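Local coordinates for insecticidal protein (Brevibacillus laterosporus, PDB 7ML9), which is active against the western corn rootworm, probably by forming beta-barrel pores in membranes, as related aerolysin-type toxins do, at residues G149-A154 with E170-N175; T142-K147 with K270-F275. All blocks are in the same frame, centred on the assembly; numbering follows the deposited sequence.

Contact 1 (G149-A154 with E170-N175)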
loop_
_atom_site.group_PDB
_atom_site.type_symbol
_atom_site.label_atom_id
_atom_site.label_comp_id
_atom_site.label_asym_id
_atom_site.label_seq_id
_atom_site.Cartn_x
_atom_site.Cartn_y
_atom_site.Cartn_z
ATOM N N GLY A 149 -5.716 7.416 17.279
ATOM C CA GLY A 149 -6.140 7.178 18.644
ATOM C C GLY A 149 -6.615 5.769 18.914
ATOM O O GLY A 149 -7.045 5.474 20.039
ATOM N N VAL A 150 -6.554 4.895 17.913
ATOM C CA VAL A 150 -6.961 3.502 18.021
ATOM C C VAL A 150 -6.215 2.750 16.928
ATOM O O VAL A 150 -5.944 3.298 15.851
ATOM C CB VAL A 150 -8.498 3.345 17.896
ATOM C CG1 VAL A 150 -9.018 3.987 16.607
ATOM C CG2 VAL A 150 -8.908 1.893 17.964
ATOM N N LYS A 151 -5.841 1.505 17.218
ATOM C CA LYS A 151 -5.161 0.704 16.209
ATOM C C LYS A 151 -6.056 0.559 14.986
ATOM O O LYS A 151 -7.223 0.169 15.088
ATOM C CB LYS A 151 -4.781 -0.670 16.769
ATOM C CG LYS A 151 -3.924 -1.495 15.803
ATOM C CD LYS A 151 -4.198 -2.983 15.931
ATOM C CE LYS A 151 -3.372 -3.786 14.940
ATOM N NZ LYS A 151 -3.899 -5.186 14.855
ATOM N N THR A 152 -5.511 0.903 13.826
ATOM C CA THR A 152 -6.268 0.953 12.587
ATOM C C THR A 152 -5.459 0.234 11.518
ATOM O O THR A 152 -4.260 0.493 11.364
ATOM C CB THR A 152 -6.556 2.410 12.177
ATOM O OG1 THR A 152 -7.345 3.038 13.196
ATOM C CG2 THR A 152 -7.298 2.478 10.846
ATOM N N THR A 153 -6.110 -0.693 10.823
ATOM C CA THR A 153 -5.484 -1.505 9.790
ATOM C C THR A 153 -6.401 -1.540 8.584
ATOM O O THR A 153 -7.615 -1.326 8.686
ATOM C CB THR A 153 -5.214 -2.964 10.240
ATOM O OG1 THR A 153 -6.445 -3.594 10.610
ATOM C CG2 THR A 153 -4.248 -3.020 11.399
ATOM N N ALA A 154 -5.806 -1.821 7.429
ATOM C CA ALA A 154 -6.588 -1.992 6.216
ATOM C C ALA A 154 -5.784 -2.861 5.261
ATOM O O ALA A 154 -4.556 -2.744 5.185
ATOM C CB ALA A 154 -6.945 -0.653 5.552
ATOM N N GLU A 170 -1.534 -6.074 4.435
ATOM C CA GLU A 170 -2.290 -5.370 5.465
ATOM C C GLU A 170 -1.427 -4.265 6.061
ATOM O O GLU A 170 -0.354 -4.534 6.616
ATOM C CB GLU A 170 -2.771 -6.322 6.561
ATOM C CG GLU A 170 -3.690 -5.639 7.566
ATOM C CD GLU A 170 -4.292 -6.598 8.576
ATOM O OE1 GLU A 170 -3.554 -7.478 9.071
ATOM O OE2 GLU A 170 -5.506 -6.474 8.863
ATOM N N TYR A 171 -1.891 -3.025 5.930
ATOM C CA TYR A 171 -1.191 -1.882 6.490
ATOM C C TYR A 171 -1.662 -1.631 7.911
ATOM O O TYR A 171 -2.860 -1.707 8.198
ATOM C CB TYR A 171 -1.446 -0.622 5.655
ATOM C CG TYR A 171 -0.672 -0.592 4.374
ATOM C CD1 TYR A 171 0.617 -0.095 4.336
ATOM C CD2 TYR A 171 -1.226 -1.081 3.205
ATOM C CE1 TYR A 171 1.332 -0.078 3.161
ATOM C CE2 TYR A 171 -0.521 -1.069 2.029
ATOM C CZ TYR A 171 0.754 -0.571 2.014
ATOM O OH TYR A 171 1.461 -0.554 0.834
ATOM N N ASN A 172 -0.718 -1.343 8.793
ATOM C CA ASN A 172 -1.015 -0.696 10.062
ATOM C C ASN A 172 -0.744 0.794 9.893
ATOM O O ASN A 172 0.355 1.185 9.482
ATOM C CB ASN A 172 -0.177 -1.279 11.201
ATOM C CG ASN A 172 -0.604 -0.759 12.563
ATOM O OD1 ASN A 172 -0.734 0.451 12.766
ATOM N ND2 ASN A 172 -0.841 -1.675 13.500
ATOM N N PHE A 173 -1.742 1.620 10.223
ATOM C CA PHE A 173 -1.687 3.041 9.889
ATOM C C PHE A 173 -0.672 3.818 10.716
ATOM O O PHE A 173 -0.413 4.981 10.397
ATOM C CB PHE A 173 -3.076 3.671 10.038
ATOM C CG PHE A 173 -4.014 3.395 8.879
ATOM C CD1 PHE A 173 -3.877 2.262 8.083
ATOM C CD2 PHE A 173 -5.040 4.277 8.588
ATOM C CE1 PHE A 173 -4.750 2.016 7.021
ATOM C CE2 PHE A 173 -5.914 4.046 7.532
ATOM C CZ PHE A 173 -5.769 2.911 6.739
ATOM N N GLN A 174 -0.076 3.235 11.753
ATOM C CA GLN A 174 0.915 3.988 12.512
ATOM C C GLN A 174 2.163 4.229 11.673
ATOM O O GLN A 174 2.638 3.329 10.967
ATOM C CB GLN A 174 1.290 3.262 13.803
ATOM C CG GLN A 174 2.396 3.962 14.601
ATOM C CD GLN A 174 2.908 3.136 15.780
ATOM O OE1 GLN A 174 2.127 2.534 16.524
ATOM N NE2 GLN A 174 4.226 3.113 15.956
ATOM N N ASN A 175 2.693 5.456 11.751
ATOM C CA ASN A 175 3.918 5.812 11.040
ATOM C C ASN A 175 5.016 4.777 11.277
ATOM O O ASN A 175 5.230 4.323 12.404
ATOM C CB ASN A 175 4.411 7.187 11.496
ATOM C CG ASN A 175 5.649 7.647 10.747
ATOM O OD1 ASN A 175 5.893 7.247 9.606
ATOM N ND2 ASN A 175 6.440 8.503 11.391
HETATM O O HOH W 1 -2.626 1.998 13.979
#
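The ring of Phe-173 receives the methyl CG2 of Thr-152 over one face, a CH-pi contact in which CG2 stands 3.9 Å from the centroid of the Phe-173 ring and 21° off its normal, displaced toward the rim. Ala-154 meets the same ring obliquely, its CB 3.8 Å from CE1 of Phe-173. Ala-154 O lies only loosely at the edge of the Tyr-171 ring, near its plane; the ring itself packs on Ala-217 and Leu-219 of strand 201-229. Thr-152 can offer its methyl because CG2 is anti to the backbone N, while OG1 sits beside that N (chi1 -61°) and donates to Val-150 O from above that carbonyl's plane. Behind this apolar cluster lie Ala-91 and Ala-93 of strand 86-115 and Leu-219.

The backbones pair as the base of the antiparallel hairpin formed by strands 153-160 and 165-172. Ala-154 and Tyr-171 make the hydrogen-bonded pair: Tyr-171 N reaches Ala-154 O at 2.8 Å, and Ala-154 N returns the bond to Tyr-171 O. Thr-153 and Asn-172 form the non-hydrogen-bonded pair. Beyond it, Phe-173 N donates almost straight to Thr-152 O at 3.0 Å.

Asn-172 shapes the exit from the strand. Its OD1 accepts from Gln-174 N, in the carbonyl plane, at 3.0 Å, an Asx turn; water 1 donates to the same oxygen and accepts from Thr-152 N, thereby bridging the segments. The Lys-151 side chain crosses that of Asn-172 at about a right angle, its CE 3.6 Å from ND2 of Asn-172.

On the Thr-153 side, OG1 reaches OE2 of Glu-170 in a weak bond of 3.5 Å. The chemistry is thus divided: methyl and ring contacts occupy the face toward the neighbouring strands, whereas the other carries polar, partly exposed groups, a division consistent with an amphipathic hairpin.

Contact 2 (T142-K147 with K270-F275); sequences TTHGLK and KGQGTF
Gln-272 O is gripped by two backbone donors, Thr-143 N at 2.9 Å and His-144 N at 3.0 Å, both approaching from the same face of its carbonyl plane. The second bond is nearly straight at its hydrogen (175°), the first more bent. Gln-272 N answers with a 3.0 Å bond to His-144 O.

Thr-143 and His-144 opposite the single Gln-272 make a classic beta bulge, which shifts the antiparallel register by one after the Thr-142 and Gly-273 pair. The bulge falls at the corner where strand 130-147 passes from one sheet or sheet face to another in this aerolysin-type fold.

Above the bulge, the His-144 and Gln-272 side chains run side by side and point the same way. The amide carbon CD of Gln-272 lies 4.2 Å above the plane of the His-144 ring, toward its rim, with the two flat groups inclined by 36°. Thr-143 OG1 lies between its backbone N and carbonyl carbon (chi1 54°), which puts it beside Gln-272, where water 2 joins it to Gln-272 NE2, accepting from the amide. A weak bond from Lys-270 NZ reaches the other end of that amide at OE1.

Gly-271 passes close to the opposing backbone, its CA 3.2 Å from His-144 O. Farther along, Leu-146 lays its branched end over the same strand: CD2 packs 3.7 Å from Lys-270 O, while CD1 approaches Gly-271 N.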
loop_
_atom_site.group_PDB
_atom_site.type_symbol
_atom_site.label_atom_id
_atom_site.label_comp_id
_atom_site.label_asym_id
_atom_site.label_seq_id
_atom_site.Cartn_x
_atom_site.Cartn_y
_atom_site.Cartn_z
ATOM N N THR A 142 4.443 1.656 6.174
ATOM C CA THR A 142 3.618 2.855 6.267
ATOM C C THR A 142 4.545 4.063 6.270
ATOM O O THR A 142 5.324 4.256 7.211
ATOM C CB THR A 142 2.743 2.808 7.509
ATOM O OG1 THR A 142 1.858 1.684 7.413
ATOM C CG2 THR A 142 1.916 4.104 7.609
ATOM N N THR A 143 4.502 4.849 5.196
ATOM C CA THR A 143 5.450 5.942 5.029
ATOM C C THR A 143 4.888 7.284 5.484
ATOM O O THR A 143 5.649 8.139 5.945
ATOM C CB THR A 143 5.886 6.045 3.556
ATOM O OG1 THR A 143 4.729 6.154 2.721
ATOM C CG2 THR A 143 6.687 4.780 3.126
ATOM N N HIS A 144 3.582 7.498 5.334
ATOM C CA HIS A 144 2.880 8.652 5.897
ATOM C C HIS A 144 1.758 8.087 6.757
ATOM O O HIS A 144 0.684 7.757 6.238
ATOM C CB HIS A 144 2.327 9.562 4.812
ATOM C CG HIS A 144 3.374 10.227 3.976
ATOM N ND1 HIS A 144 4.260 9.523 3.186
ATOM C CD2 HIS A 144 3.646 11.537 3.773
ATOM C CE1 HIS A 144 5.046 10.371 2.549
ATOM N NE2 HIS A 144 4.694 11.600 2.886
ATOM N N GLY A 145 2.015 7.962 8.066
ATOM C CA GLY A 145 1.072 7.317 8.949
ATOM C C GLY A 145 -0.047 8.244 9.410
ATOM O O GLY A 145 0.037 9.467 9.316
ATOM N N LEU A 146 -1.118 7.629 9.909
ATOM C CA LEU A 146 -2.247 8.346 10.492
ATOM C C LEU A 146 -2.378 7.901 11.942
ATOM O O LEU A 146 -2.642 6.721 12.216
ATOM C CB LEU A 146 -3.538 8.093 9.705
ATOM C CG LEU A 146 -3.584 8.516 8.227
ATOM C CD1 LEU A 146 -4.848 8.004 7.531
ATOM C CD2 LEU A 146 -3.484 10.013 8.071
ATOM N N LYS A 147 -2.157 8.830 12.870
ATOM C CA LYS A 147 -2.359 8.574 14.298
ATOM C C LYS A 147 -3.817 8.883 14.617
ATOM O O LYS A 147 -4.216 10.048 14.678
ATOM C CB LYS A 147 -1.414 9.416 15.142
ATOM C CG LYS A 147 -1.549 9.135 16.632
ATOM C CD LYS A 147 -0.401 9.732 17.427
ATOM C CE LYS A 147 -0.819 9.972 18.871
ATOM N NZ LYS A 147 0.362 10.083 19.777
ATOM N N LYS A 270 -5.915 11.203 4.558
ATOM C CA LYS A 270 -5.144 10.346 3.660
ATOM C C LYS A 270 -3.723 10.197 4.170
ATOM O O LYS A 270 -3.087 11.191 4.536
ATOM C CB LYS A 270 -5.122 10.910 2.241
ATOM C CG LYS A 270 -4.455 9.981 1.222
ATOM C CD LYS A 270 -4.204 10.686 -0.104
ATOM C CE LYS A 270 -2.741 11.088 -0.226
ATOM N NZ LYS A 270 -1.852 9.912 -0.459
ATOM N N GLY A 271 -3.234 8.950 4.202
ATOM C CA GLY A 271 -1.828 8.654 4.407
ATOM C C GLY A 271 -1.292 7.827 3.244
ATOM O O GLY A 271 -1.956 7.722 2.202
ATOM N N GLN A 272 -0.116 7.227 3.407
ATOM C CA GLN A 272 0.563 6.565 2.297
ATOM C C GLN A 272 1.382 5.385 2.798
ATOM O O GLN A 272 1.929 5.409 3.904
ATOM C CB GLN A 272 1.512 7.513 1.556
ATOM C CG GLN A 272 0.961 8.095 0.279
ATOM C CD GLN A 272 1.877 9.160 -0.297
ATOM O OE1 GLN A 272 1.438 10.271 -0.624
ATOM N NE2 GLN A 272 3.164 8.823 -0.429
ATOM N N GLY A 273 1.523 4.378 1.930
ATOM C CA GLY A 273 2.446 3.290 2.185
ATOM C C GLY A 273 3.124 2.837 0.902
ATOM O O GLY A 273 2.791 3.290 -0.200
ATOM N N THR A 274 4.110 1.955 1.071
ATOM C CA THR A 274 4.773 1.285 -0.040
ATOM C C THR A 274 4.609 -0.218 0.134
ATOM O O THR A 274 4.268 -0.699 1.216
ATOM C CB THR A 274 6.274 1.630 -0.124
ATOM O OG1 THR A 274 6.914 1.348 1.131
ATOM C CG2 THR A 274 6.486 3.087 -0.490
ATOM N N PHE A 275 4.833 -0.965 -0.946
ATOM C CA PHE A 275 4.796 -2.423 -0.843
ATOM C C PHE A 275 5.731 -3.027 -1.878
ATOM O O PHE A 275 6.113 -2.384 -2.858
ATOM C CB PHE A 275 3.383 -2.984 -1.042
ATOM C CG PHE A 275 2.877 -2.837 -2.451
ATOM C CD1 PHE A 275 2.222 -1.679 -2.842
ATOM C CD2 PHE A 275 3.068 -3.849 -3.388
ATOM C CE1 PHE A 275 1.759 -1.529 -4.140
ATOM C CE2 PHE A 275 2.614 -3.707 -4.688
ATOM C CZ PHE A 275 1.952 -2.546 -5.067
HETATM O O HOH W 2 5.132 6.590 -0.045
#

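The two contacts lie near the middle of this elongated molecule, their centres about 9 Å apart, and contact 1 is nested within the loop that contact 2 closes. The chain leaves strand 130-147 at residues 142-147, runs through the hairpin 153-160/165-172, and only much later returns with strand 266-289. The two contacts also touch: Thr-142 OG1 lies 2.6 Å from Asn-172 O and Leu-146 N lies 2.8 Å from Phe-173 O, both probable hydrogen bonds. The base of the two-stranded hairpin is thus fastened to the large mixed sheet. In related toxins such a hairpin refolds to line the pore, and this one is a plausible counterpart.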